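Local coordinates for nitrilotriacetate monooxygenase component B (Bacillus cereus ATCC 14579, PDB 3BPK), which probably binds FMN and acts as the flavin reductase-like component of a two-part monooxygenase system, supplying reduced flavin at the expense of NAD(P)H, at residues B[20-25]-B[187-192]; B[73-78]-B[156-161]. One frame throughout, in Å; residues are numbered along the deposited sequence. Where two conformers were deposited one is given.

Contact 1 (B[20-25]-B[187-192]); sequences LLTGSI and RLAGHN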
loop_
_atom_site.group_PDB
_atom_site.type_symbol
_atom_site.label_atom_id
_atom_site.label_comp_id
_atom_site.label_asym_id
_atom_site.label_seq_id
_atom_site.Cartn_x
_atom_site.Cartn_y
_atom_site.Cartn_z
ATOM N N LEU B 20 6.092 -13.820 -6.104
ATOM C CA LEU B 20 4.881 -14.174 -5.401
ATOM C C LEU B 20 4.224 -12.956 -4.741
ATOM O O LEU B 20 2.998 -12.795 -4.824
ATOM C CB LEU B 20 5.164 -15.279 -4.381
ATOM C CG LEU B 20 3.971 -16.128 -4.014
ATOM C CD1 LEU B 20 3.119 -16.532 -5.212
ATOM C CD2 LEU B 20 4.493 -17.369 -3.283
ATOM N N LEU B 21 5.026 -12.090 -4.116
ATOM C CA LEU B 21 4.428 -10.918 -3.461
ATOM C C LEU B 21 3.815 -9.989 -4.494
ATOM O O LEU B 21 2.659 -9.536 -4.317
ATOM C CB LEU B 21 5.480 -10.130 -2.697
ATOM C CG LEU B 21 5.935 -10.786 -1.411
ATOM C CD1 LEU B 21 7.255 -10.148 -0.904
ATOM C CD2 LEU B 21 4.845 -10.731 -0.354
ATOM N N THR B 22 4.584 -9.694 -5.567
ATOM C CA THR B 22 4.092 -8.718 -6.545
ATOM C C THR B 22 2.945 -9.266 -7.399
ATOM O O THR B 22 2.220 -8.489 -8.036
ATOM C CB THR B 22 5.222 -8.182 -7.452
ATOM O OG1 THR B 22 5.868 -9.279 -8.122
ATOM C CG2 THR B 22 6.282 -7.385 -6.626
ATOM N N GLY B 23 2.804 -10.607 -7.472
ATOM C CA GLY B 23 1.667 -11.190 -8.184
ATOM C C GLY B 23 0.432 -11.380 -7.344
ATOM O O GLY B 23 -0.665 -11.554 -7.898
ATOM N N SER B 24 0.608 -11.435 -6.002
ATOM C CA SER B 24 -0.497 -11.706 -5.070
ATOM C C SER B 24 -1.130 -10.437 -4.523
ATOM O O SER B 24 -2.374 -10.344 -4.369
ATOM C CB SER B 24 -0.004 -12.567 -3.893
ATOM O OG SER B 24 0.504 -13.822 -4.334
ATOM N N ILE B 25 -0.284 -9.463 -4.222
ATOM C CA ILE B 25 -0.764 -8.228 -3.568
ATOM C C ILE B 25 -0.972 -7.223 -4.697
ATOM O O ILE B 25 -0.091 -6.443 -5.078
ATOM C CB ILE B 25 0.184 -7.745 -2.450
ATOM C CG1 ILE B 25 0.299 -8.836 -1.358
ATOM C CG2 ILE B 25 -0.293 -6.378 -1.885
ATOM C CD1 ILE B 25 1.445 -8.572 -0.341
ATOM N N ARG B 187 -0.221 -1.115 -10.515
ATOM C CA ARG B 187 0.832 -2.060 -10.903
ATOM C C ARG B 187 0.433 -3.498 -10.550
ATOM O O ARG B 187 -0.121 -3.770 -9.480
ATOM C CB ARG B 187 2.135 -1.700 -10.213
ATOM C CG ARG B 187 3.339 -2.468 -10.700
ATOM C CD ARG B 187 3.952 -1.970 -11.966
ATOM N NE ARG B 187 5.090 -2.829 -12.297
ATOM C CZ ARG B 187 6.346 -2.651 -11.873
ATOM N NH1 ARG B 187 6.677 -1.602 -11.100
ATOM N NH2 ARG B 187 7.295 -3.522 -12.236
ATOM N N LEU B 188 0.753 -4.414 -11.467
ATOM C CA LEU B 188 0.572 -5.832 -11.181
ATOM C C LEU B 188 1.955 -6.504 -11.145
ATOM O O LEU B 188 2.949 -5.864 -10.792
ATOM C CB LEU B 188 -0.347 -6.469 -12.230
ATOM C CG LEU B 188 -1.686 -5.762 -12.479
ATOM C CD1 LEU B 188 -2.453 -6.564 -13.534
ATOM C CD2 LEU B 188 -2.546 -5.638 -11.207
ATOM N N ALA B 189 2.040 -7.769 -11.535
ATOM C CA ALA B 189 3.338 -8.409 -11.562
ATOM C C ALA B 189 4.045 -8.124 -12.890
ATOM O O ALA B 189 3.396 -7.784 -13.866
ATOM C CB ALA B 189 3.185 -9.917 -11.316
ATOM N N GLY B 190 5.358 -8.274 -12.913
ATOM C CA GLY B 190 6.127 -8.147 -14.152
ATOM C C GLY B 190 6.050 -6.709 -14.620
ATOM O O GLY B 190 5.993 -5.791 -13.811
ATOM N N HIS B 191 6.007 -6.487 -15.922
ATOM C CA HIS B 191 5.798 -5.115 -16.317
ATOM C C HIS B 191 4.347 -4.907 -16.746
ATOM O O HIS B 191 4.082 -4.174 -17.686
ATOM C CB HIS B 191 6.869 -4.642 -17.312
ATOM C CG HIS B 191 8.244 -4.604 -16.710
ATOM N ND1 HIS B 191 8.620 -3.662 -15.773
ATOM C CD2 HIS B 191 9.312 -5.429 -16.861
ATOM C CE1 HIS B 191 9.863 -3.895 -15.387
ATOM N NE2 HIS B 191 10.307 -4.961 -16.032
ATOM N N ASN B 192 3.427 -5.576 -16.024
ATOM C CA ASN B 192 1.998 -5.377 -16.236
ATOM C C ASN B 192 1.396 -4.342 -15.296
ATOM O O ASN B 192 1.728 -4.287 -14.101
ATOM C CB ASN B 192 1.223 -6.695 -16.165
ATOM C CG ASN B 192 1.284 -7.461 -17.481
ATOM O OD1 ASN B 192 2.127 -7.166 -18.333
ATOM N ND2 ASN B 192 0.384 -8.425 -17.660
HETATM O O HOH W 1 6.705 -9.271 -10.681
#

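Contact 2 (B[73-78]-B[156-161]); sequences DTSRNA and DLLIGR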
loop_
_atom_site.group_PDB
_atom_site.type_symbol
_atom_site.label_atom_id
_atom_site.label_comp_id
_atom_site.label_asym_id
_atom_site.label_seq_id
_atom_site.Cartn_x
_atom_site.Cartn_y
_atom_site.Cartn_z
ATOM N N ASP B 73 18.337 7.277 -4.583
ATOM C CA ASP B 73 18.252 8.730 -4.653
ATOM C C ASP B 73 17.006 9.267 -3.935
ATOM O O ASP B 73 17.068 10.230 -3.159
ATOM C CB ASP B 73 18.205 9.176 -6.119
ATOM C CG ASP B 73 19.570 9.124 -6.803
ATOM O OD1 ASP B 73 20.594 8.993 -6.111
ATOM O OD2 ASP B 73 19.607 9.227 -8.041
ATOM N N THR B 74 15.863 8.640 -4.210
ATOM C CA THR B 74 14.611 9.184 -3.648
ATOM C C THR B 74 14.677 9.238 -2.117
ATOM O O THR B 74 14.285 10.245 -1.508
ATOM C CB THR B 74 13.377 8.377 -4.122
ATOM O OG1 THR B 74 13.254 8.504 -5.547
ATOM C CG2 THR B 74 12.093 8.830 -3.406
ATOM N N SER B 75 15.166 8.162 -1.474
ATOM C CA SER B 75 15.267 8.147 -0.008
ATOM C C SER B 75 16.305 9.107 0.531
ATOM O O SER B 75 16.068 9.822 1.528
ATOM C CB SER B 75 15.583 6.735 0.481
ATOM O OG SER B 75 14.531 5.920 0.067
ATOM N N ARG B 76 17.484 9.103 -0.105
ATOM C CA ARG B 76 18.535 10.064 0.266
ATOM C C ARG B 76 18.024 11.495 0.205
ATOM O O ARG B 76 18.245 12.298 1.121
ATOM C CB ARG B 76 19.747 9.990 -0.667
ATOM C CG ARG B 76 20.671 8.855 -0.423
ATOM C CD ARG B 76 22.085 9.240 -0.861
ATOM N NE ARG B 76 22.201 9.589 -2.285
ATOM C CZ ARG B 76 22.482 8.720 -3.258
ATOM N NH1 ARG B 76 22.584 9.130 -4.525
ATOM N NH2 ARG B 76 22.651 7.430 -2.970
ATOM N N ASN B 77 17.361 11.830 -0.901
ATOM C CA ASN B 77 16.880 13.204 -1.115
ATOM C C ASN B 77 15.762 13.547 -0.120
ATOM O O ASN B 77 15.698 14.666 0.372
ATOM C CB ASN B 77 16.289 13.332 -2.513
ATOM C CG ASN B 77 17.319 13.184 -3.627
ATOM O OD1 ASN B 77 18.543 13.211 -3.406
ATOM N ND2 ASN B 77 16.822 13.069 -4.841
ATOM N N ALA B 78 14.874 12.578 0.155
ATOM C CA ALA B 78 13.781 12.830 1.093
ATOM C C ALA B 78 14.322 13.067 2.499
ATOM O O ALA B 78 13.824 13.923 3.220
ATOM C CB ALA B 78 12.787 11.676 1.095
ATOM N N ASP B 156 13.822 1.376 2.689
ATOM C CA ASP B 156 13.457 2.386 3.670
ATOM C C ASP B 156 12.006 2.680 3.433
ATOM O O ASP B 156 11.613 3.045 2.308
ATOM C CB ASP B 156 14.279 3.663 3.478
ATOM C CG ASP B 156 15.753 3.406 3.741
ATOM O OD1 ASP B 156 16.115 3.412 4.935
ATOM O OD2 ASP B 156 16.467 3.087 2.756
ATOM N N LEU B 157 11.230 2.516 4.497
ATOM C CA LEU B 157 9.804 2.833 4.418
ATOM C C LEU B 157 9.662 4.297 4.813
ATOM O O LEU B 157 9.933 4.662 5.970
ATOM C CB LEU B 157 9.028 1.917 5.359
ATOM C CG LEU B 157 7.515 2.041 5.310
ATOM C CD1 LEU B 157 6.955 1.760 3.954
ATOM C CD2 LEU B 157 6.901 1.064 6.335
ATOM N N LEU B 158 9.269 5.133 3.847
ATOM C CA LEU B 158 9.166 6.585 4.079
ATOM C C LEU B 158 7.755 6.872 4.523
ATOM O O LEU B 158 6.807 6.529 3.814
ATOM C CB LEU B 158 9.453 7.362 2.798
ATOM C CG LEU B 158 10.839 7.036 2.171
ATOM C CD1 LEU B 158 11.003 7.917 0.906
ATOM C CD2 LEU B 158 12.042 7.202 3.152
ATOM N N ILE B 159 7.623 7.517 5.683
ATOM C CA ILE B 159 6.314 7.966 6.158
ATOM C C ILE B 159 6.232 9.471 5.910
ATOM O O ILE B 159 7.042 10.237 6.455
ATOM C CB ILE B 159 6.121 7.684 7.681
ATOM C CG1 ILE B 159 6.364 6.188 8.008
ATOM C CG2 ILE B 159 4.730 8.118 8.125
ATOM C CD1 ILE B 159 5.505 5.208 7.178
ATOM N N GLY B 160 5.300 9.892 5.052
ATOM C CA GLY B 160 5.211 11.305 4.677
ATOM C C GLY B 160 3.942 11.881 5.265
ATOM O O GLY B 160 2.895 11.209 5.306
ATOM N N ARG B 161 4.041 13.114 5.754
ATOM C CA ARG B 161 2.868 13.842 6.217
ATOM C C ARG B 161 2.497 14.840 5.148
ATOM O O ARG B 161 3.328 15.642 4.753
ATOM C CB ARG B 161 3.159 14.567 7.547
ATOM C CG ARG B 161 2.011 15.466 8.012
ATOM C CD ARG B 161 2.158 15.888 9.481
ATOM N NE ARG B 161 3.346 16.711 9.705
ATOM C CZ ARG B 161 3.395 18.037 9.588
ATOM N NH1 ARG B 161 2.311 18.731 9.233
ATOM N NH2 ARG B 161 4.541 18.677 9.842
HETATM O O HOH W 2 15.880 3.405 0.158
#

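Contact 1 (B[20-25]-B[187-192])
Ala189 meets the last turn of helix 14-24 through its methyl group: CB stands 3.7 Å from Gly23 CA, and it lies equally far from the carbonyl oxygen of Thr22. The methyl thus rests against the helix backbone at Gly23, and Gly23 CA and Ala189 CA are 4.7 Å apart. No direct hydrogen bond crosses between 20-25 and 187-192. The polar link is instead a water that donates to Thr22 OG1 at 2.7 Å and accepts from Gly190 N at 2.8 Å. Thr22 OG1 is also hydrogen-bonded to Tyr18 O one turn back in the helix; with chi1 at 57° OG1 lies beside both the backbone N and the carbonyl carbon, where it bonds to Tyr18 O and takes the water's hydrogen.

The shape of 187-192 comes from a type II' turn running from Ala189 to Asn192, with Gly190 at positive phi and Asn192 N bonded to Ala189 O. The guanidinium of Arg187 holds the turn by its edge: NH2 reaches Gly190 O at 3.1 Å, nearly in the guanidinium plane, while NE makes a weak bond to the same oxygen. Further out, Arg28 joins both segments, its NH1 bonding Thr22 O and Ile25 O and its NH2 bonding Leu188 O. Leu20, Leu21, Ser24 and Leu188 also pack on the second subunit.

With just 122 Å² buried between them, the helix end and the turn are joined by a small methyl contact, one water bridge and a shared arginine, a chemistry in which backbone carbonyls and amides matter more than large apolar side chains.

Contact 2 (B[73-78]-B[156-161])
Ser75 and Leu158 face each other across a helix-on-strand contact. Ser75 OG sits over the forked end of the leucine, 4.1 Å from Leu158 CD1 and 4.2 Å from Leu158 CD2. One turn further along the helix, Ala78 CB approaches Leu158 CD1 at 4.2 Å; CD1 therefore touches both Ser75 OG and Ala78 CB, which come to it from directions roughly at right angles. Leu158 gets there with CG anti to its carbonyl carbon (chi1 -56°) and an extended second torsion, the branch held out from the strand toward the helix.

Asp156, two residues earlier and on the same face of the strand, presents its CB to Ser75 OG at 4.1 Å, while its carboxylate is tied to the helix through water. Ser75 OG donates to this water at 2.9 Å, and the water donates in turn to Asp156 OD2 at 2.7 Å. OD2 also forms a salt bridge with Arg66 NE, so the carboxylate has a stronger charged partner besides the water.

The alternation of the strand explains the selection of residues: Asp156 and Leu158 point at the helix, whereas Leu157 points away and packs on Leu157 of the second subunit. Val64 of the adjoining strand 59-65 touches both Ser75 and Leu158, widening the floor beneath the helix.

The segment axes come within 10.0 Å and their directions differ by 46°. A helix laid obliquely on an antiparallel, curled sheet in this way fits the split beta-barrel of flavin reductase-like, FMN-binding proteins, with helix 73-81 lying over the first part of strand 155-168.

Contact 2 is wholly buried, while contact 1 is mostly buried but its turn reaches the surface at Ala189 and Gly190. They lie on opposite sides of the chain's centre, their own centres about 23 Å apart and their nearest atoms about 12 Å apart. Contact 2 sits nearer the middle, pairing a helix with a strand of the main sheet; contact 1 is more peripheral, setting a helix end beside a hairpin turn, and along the chain it encloses contact 2. Neither has a direct hydrogen bond between its segments, and each is bridged by one water. In contact 1 that water reaches a backbone amide, in contact 2 a carboxylate. The second subunit borders both, more extensively at contact 1.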